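Transcriptional regulator, TetR family (Legionella pneumophila subsp. pneumophila str. Philadelphia 1, PDB 3ON4) probably binds DNA through an N-terminal helix-turn-helix and regulates transcription as a two-chain TetR-family transcriptional regulator. Local coordinates at residues F31-I36 with S46-F51; L82-K87 with K139-T144. All blocks are in the same frame, centred on the assembly; numbering follows the deposited sequence.

Interaction 1: F31-I36 with S46-F51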
# COMPACT_ATOMS: atom_id res chain seq x y z
N PHE A 31 -4.19 -16.46 -0.23
CA PHE A 31 -4.45 -17.53 -1.19
C PHE A 31 -3.68 -18.76 -0.76
O PHE A 31 -2.74 -18.66 0.04
CB PHE A 31 -4.05 -17.13 -2.60
CG PHE A 31 -2.60 -17.38 -2.90
CD1 PHE A 31 -1.63 -16.50 -2.46
CD2 PHE A 31 -2.20 -18.53 -3.57
CE1 PHE A 31 -0.27 -16.74 -2.69
CE2 PHE A 31 -0.84 -18.80 -3.79
CZ PHE A 31 0.12 -17.89 -3.37
N SER A 32 -4.07 -19.90 -1.29
CA SER A 32 -3.43 -21.17 -0.98
C SER A 32 -3.20 -21.96 -2.27
O SER A 32 -3.79 -21.67 -3.29
CB SER A 32 -4.33 -21.99 -0.05
OG SER A 32 -5.45 -22.49 -0.76
N PHE A 33 -2.36 -22.98 -2.20
CA PHE A 33 -2.20 -23.90 -3.34
C PHE A 33 -3.53 -24.51 -3.78
O PHE A 33 -3.77 -24.71 -4.97
CB PHE A 33 -1.24 -25.01 -2.97
CG PHE A 33 0.21 -24.63 -3.07
CD1 PHE A 33 0.61 -23.29 -3.12
CD2 PHE A 33 1.19 -25.62 -3.12
CE1 PHE A 33 1.96 -22.95 -3.21
CE2 PHE A 33 2.53 -25.28 -3.22
CZ PHE A 33 2.91 -23.95 -3.26
N LYS A 34 -4.38 -24.81 -2.81
CA LYS A 34 -5.71 -25.36 -3.13
C LYS A 34 -6.54 -24.39 -3.99
O LYS A 34 -7.25 -24.82 -4.89
CB LYS A 34 -6.47 -25.67 -1.84
CG LYS A 34 -7.85 -26.22 -2.06
CD LYS A 34 -7.83 -27.56 -2.79
CE LYS A 34 -9.16 -28.28 -2.66
NZ LYS A 34 -9.07 -29.58 -3.35
N ASP A 35 -6.47 -23.10 -3.70
CA ASP A 35 -7.13 -22.11 -4.55
C ASP A 35 -6.68 -22.21 -6.01
O ASP A 35 -7.50 -22.06 -6.94
CB ASP A 35 -6.88 -20.68 -4.05
CG ASP A 35 -7.55 -20.38 -2.73
OD1 ASP A 35 -8.66 -20.91 -2.49
OD2 ASP A 35 -6.96 -19.61 -1.95
N ILE A 36 -5.38 -22.41 -6.21
CA ILE A 36 -4.82 -22.48 -7.56
C ILE A 36 -5.29 -23.75 -8.25
O ILE A 36 -5.73 -23.71 -9.40
CB ILE A 36 -3.27 -22.48 -7.56
CG1 ILE A 36 -2.74 -21.16 -7.01
CG2 ILE A 36 -2.73 -22.71 -8.97
CD1 ILE A 36 -1.23 -21.11 -6.95
N SER A 46 0.42 -31.40 -7.92
CA SER A 46 1.18 -30.90 -9.09
C SER A 46 1.75 -29.50 -8.83
O SER A 46 2.73 -29.09 -9.45
CB SER A 46 0.29 -30.88 -10.36
OG SER A 46 -0.09 -32.21 -10.73
N ILE A 47 1.14 -28.75 -7.91
CA ILE A 47 1.68 -27.44 -7.53
C ILE A 47 2.92 -27.63 -6.65
O ILE A 47 3.98 -27.05 -6.94
CB ILE A 47 0.63 -26.56 -6.85
CG1 ILE A 47 -0.62 -26.44 -7.76
CG2 ILE A 47 1.21 -25.15 -6.53
CD1 ILE A 47 -1.81 -25.76 -7.13
N HIS A 48 2.79 -28.49 -5.62
CA HIS A 48 3.90 -28.81 -4.71
C HIS A 48 5.09 -29.38 -5.48
O HIS A 48 6.25 -29.21 -5.08
CB HIS A 48 3.46 -29.81 -3.64
CG HIS A 48 2.53 -29.23 -2.63
ND1 HIS A 48 2.94 -28.38 -1.63
CD2 HIS A 48 1.20 -29.41 -2.44
CE1 HIS A 48 1.90 -28.06 -0.87
NE2 HIS A 48 0.83 -28.67 -1.35
N TYR A 49 4.79 -30.04 -6.59
CA TYR A 49 5.80 -30.61 -7.46
C TYR A 49 6.79 -29.55 -7.97
O TYR A 49 8.00 -29.69 -7.82
CB TYR A 49 5.10 -31.28 -8.65
CG TYR A 49 6.01 -32.07 -9.51
CD1 TYR A 49 6.72 -31.45 -10.54
CD2 TYR A 49 6.18 -33.43 -9.31
CE1 TYR A 49 7.56 -32.16 -11.33
CE2 TYR A 49 7.04 -34.16 -10.11
CZ TYR A 49 7.73 -33.52 -11.11
OH TYR A 49 8.55 -34.23 -11.91
N HIS A 50 6.25 -28.50 -8.56
CA HIS A 50 7.06 -27.39 -9.08
C HIS A 50 7.50 -26.43 -7.97
O HIS A 50 8.55 -25.83 -8.08
CB HIS A 50 6.28 -26.61 -10.14
CG HIS A 50 5.99 -27.40 -11.38
ND1 HIS A 50 6.93 -27.62 -12.37
CD2 HIS A 50 4.86 -28.03 -11.80
CE1 HIS A 50 6.39 -28.34 -13.33
NE2 HIS A 50 5.14 -28.61 -13.01
N PHE A 51 6.69 -26.30 -6.92
CA PHE A 51 6.94 -25.34 -5.85
C PHE A 51 6.72 -26.03 -4.52
O PHE A 51 5.61 -26.02 -3.99
CB PHE A 51 6.01 -24.12 -6.02
CG PHE A 51 6.09 -23.51 -7.38
CD1 PHE A 51 7.19 -22.76 -7.75
CD2 PHE A 51 5.10 -23.73 -8.33
CE1 PHE A 51 7.29 -22.20 -9.00
CE2 PHE A 51 5.20 -23.17 -9.59
CZ PHE A 51 6.30 -22.40 -9.92
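A branch methyl of Ile-47 lies over the ring face of Phe-33. This methyl, Ile-47 CG2, stands above the centre of the Phe-33 ring, 3.5 Å from its centroid and 14° off the normal, a well-centred CH-pi contact. Ile-47 holds CG2 anti to its backbone N, beside the carbonyl carbon, while CG1 lies beside the backbone N (chi1 -54°) and carries CD1 toward the other helix. Ile-47 CD1 lies 3.1 Å from the Phe-33 backbone O and 3.6 Å from Ile-36 CB, so the second branch packs against the first turn of helix 33-40.

His-48, the exposed member of the group, leans on the same phenylalanine. Phe-33 CD2 sits over the face of the imidazole, 3.4 Å from His-48 CE1, with the two planes inclined at 54°. At its edge the phenyl ring also meets a polar atom: Phe-51 O lies near the ring plane, 3.3 Å from Phe-33 CE2, where the weakly positive C-H edge suits a carbonyl.

Ser-32 and Asp-35 form a capping box that starts helix 33-40, and Leu-57 of helix 54-77 packs on Phe-33, Ile-36 and Phe-51. Helices 33-40 and 44-50 are the two helices of the predicted helix-turn-helix, and with no hydrogen bond between the segments their mutual placement here rests on apolar and aromatic packing.

Interaction 2: L82-K87 with K139-T144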
# COMPACT_ATOMS: atom_id res chain seq x y z
N LEU A 82 9.93 9.19 -27.82
CA LEU A 82 9.30 9.66 -26.60
C LEU A 82 10.20 10.61 -25.83
O LEU A 82 11.39 10.38 -25.68
CB LEU A 82 8.94 8.48 -25.67
CG LEU A 82 7.96 7.45 -26.24
CD1 LEU A 82 7.68 6.39 -25.20
CD2 LEU A 82 6.65 8.11 -26.72
N SER A 83 9.60 11.70 -25.33
CA SER A 83 10.30 12.61 -24.43
C SER A 83 10.42 11.90 -23.07
O SER A 83 9.73 10.90 -22.83
CB SER A 83 9.48 13.88 -24.28
OG SER A 83 8.30 13.58 -23.54
N ALA A 84 11.27 12.41 -22.17
CA ALA A 84 11.37 11.84 -20.83
C ALA A 84 10.01 11.84 -20.12
O ALA A 84 9.62 10.86 -19.48
CB ALA A 84 12.39 12.59 -19.99
N LYS A 85 9.29 12.94 -20.25
CA LYS A 85 7.98 13.06 -19.66
C LYS A 85 7.04 12.02 -20.22
O LYS A 85 6.30 11.40 -19.48
CB LYS A 85 7.40 14.45 -19.94
CG LYS A 85 6.08 14.71 -19.27
CD LYS A 85 5.70 16.17 -19.43
CE LYS A 85 4.50 16.51 -18.60
NZ LYS A 85 4.23 17.97 -18.66
N GLU A 86 7.09 11.81 -21.53
CA GLU A 86 6.23 10.80 -22.16
C GLU A 86 6.59 9.39 -21.67
O GLU A 86 5.71 8.55 -21.54
CB GLU A 86 6.32 10.90 -23.68
CG GLU A 86 5.58 12.10 -24.30
CD GLU A 86 5.85 12.30 -25.79
OE1 GLU A 86 6.97 12.01 -26.27
OE2 GLU A 86 4.94 12.77 -26.49
N LYS A 87 7.87 9.14 -21.41
CA LYS A 87 8.30 7.82 -20.89
C LYS A 87 7.69 7.53 -19.50
O LYS A 87 7.24 6.42 -19.21
CB LYS A 87 9.83 7.72 -20.86
CG LYS A 87 10.47 7.68 -22.25
CD LYS A 87 11.99 7.67 -22.17
CE LYS A 87 12.60 7.64 -23.56
NZ LYS A 87 14.04 8.03 -23.58
N LYS A 139 14.70 7.14 -12.14
CA LYS A 139 15.84 8.04 -11.93
C LYS A 139 16.62 8.26 -13.21
O LYS A 139 16.97 9.41 -13.56
CB LYS A 139 16.79 7.47 -10.87
CG LYS A 139 18.09 8.26 -10.64
CD LYS A 139 19.05 7.37 -9.86
CE LYS A 139 20.37 8.02 -9.62
NZ LYS A 139 21.47 7.00 -9.65
N GLY A 140 16.91 7.18 -13.92
CA GLY A 140 17.64 7.27 -15.20
C GLY A 140 16.92 8.09 -16.27
O GLY A 140 17.55 8.90 -16.96
N VAL A 141 15.62 7.87 -16.42
CA VAL A 141 14.81 8.62 -17.38
C VAL A 141 14.85 10.11 -17.02
O VAL A 141 15.05 10.98 -17.87
CB VAL A 141 13.33 8.11 -17.39
CG1 VAL A 141 12.45 9.04 -18.19
CG2 VAL A 141 13.24 6.69 -17.99
N LEU A 142 14.69 10.39 -15.73
CA LEU A 142 14.68 11.77 -15.23
C LEU A 142 16.02 12.47 -15.38
O LEU A 142 16.06 13.68 -15.63
CB LEU A 142 14.22 11.81 -13.76
CG LEU A 142 12.76 11.45 -13.48
CD1 LEU A 142 12.57 11.27 -11.97
CD2 LEU A 142 11.79 12.50 -14.01
N GLU A 143 17.11 11.73 -15.26
CA GLU A 143 18.45 12.27 -15.53
C GLU A 143 18.62 12.67 -16.99
O GLU A 143 19.27 13.68 -17.29
CB GLU A 143 19.54 11.30 -15.10
CG GLU A 143 19.70 11.21 -13.60
CD GLU A 143 20.67 10.13 -13.16
OE1 GLU A 143 20.88 9.14 -13.91
OE2 GLU A 143 21.24 10.28 -12.06
N THR A 144 18.01 11.91 -17.91
CA THR A 144 18.00 12.29 -19.33
C THR A 144 17.18 13.56 -19.57
O THR A 144 17.35 14.24 -20.57
CB THR A 144 17.47 11.19 -20.28
OG1 THR A 144 16.06 11.00 -20.07
CG2 THR A 144 18.24 9.88 -20.08
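A small, partly buried helix-to-helix contact joins the first turn of helix 84-98 to the C-terminal part of helix 121-144, within the C-terminal, LmrA/YxaF-like part of the chain. Ala-84 and Val-141 are the facing pair, their CA atoms 5.8 Å apart, a close approach that the small alanine permits.

Val-141 does most of the touching with one methyl. Val-141 CG1, anti to the backbone N at chi1 170°, reaches across to the first turn, where it lies 3.6 Å from Ala-84 O and 4.0 Å from Lys-87 CB. The same methyl, Val-141 CG1, meets Ala-84 CB at 4.0 Å, and Ala-84 CB in turn rests 3.8 Å from Val-141 O. Lys-87 contributes the root of its side chain; beyond CG it runs extended, and its ammonium makes a weak hydrogen bond to Ser-77 O at the end of helix 54-77.

At the exposed margin Thr-144 places its hydroxyl OG1 4.0 Å from Ala-84 CB.

Helix 84-98 is opened by a capping box: Glu-86 N gives a bond of 2.9 Å to Ser-83 OG, and Ser-83 N reaches Glu-86 OE1 in a nearly straight bond of 170°, on the anti side of the carboxylate. This capping box and the ammonium groups of Lys-85 and Lys-87 are thus bonded away from the interface. What crosses between the helices is van der Waals contact, methyl and methylene groups against each other, against backbone carbonyl oxygens and against the threonine hydroxyl, with no hydrogen bond across.

In the fold
Interactions 1 and 2 lie on opposite sides of the chain's centre, their own centres about 40 Å apart and their nearest atoms about 29 Å apart, and share no helix. Helix 54-77 nevertheless borders both: Leu-57 near its start adjoins interaction 1, and Ile-76 near its end adjoins Lys-87 of interaction 2. Each contact pairs a serine-capped helix start with the end region of another helix, and neither has a hydrogen bond across it. The difference is in filling. Within the DNA-binding-type domain, aromatic rings and an isoleucine make a largely buried core; at the far end of the C-terminal part, alanine and valine make a smaller, partly exposed seam.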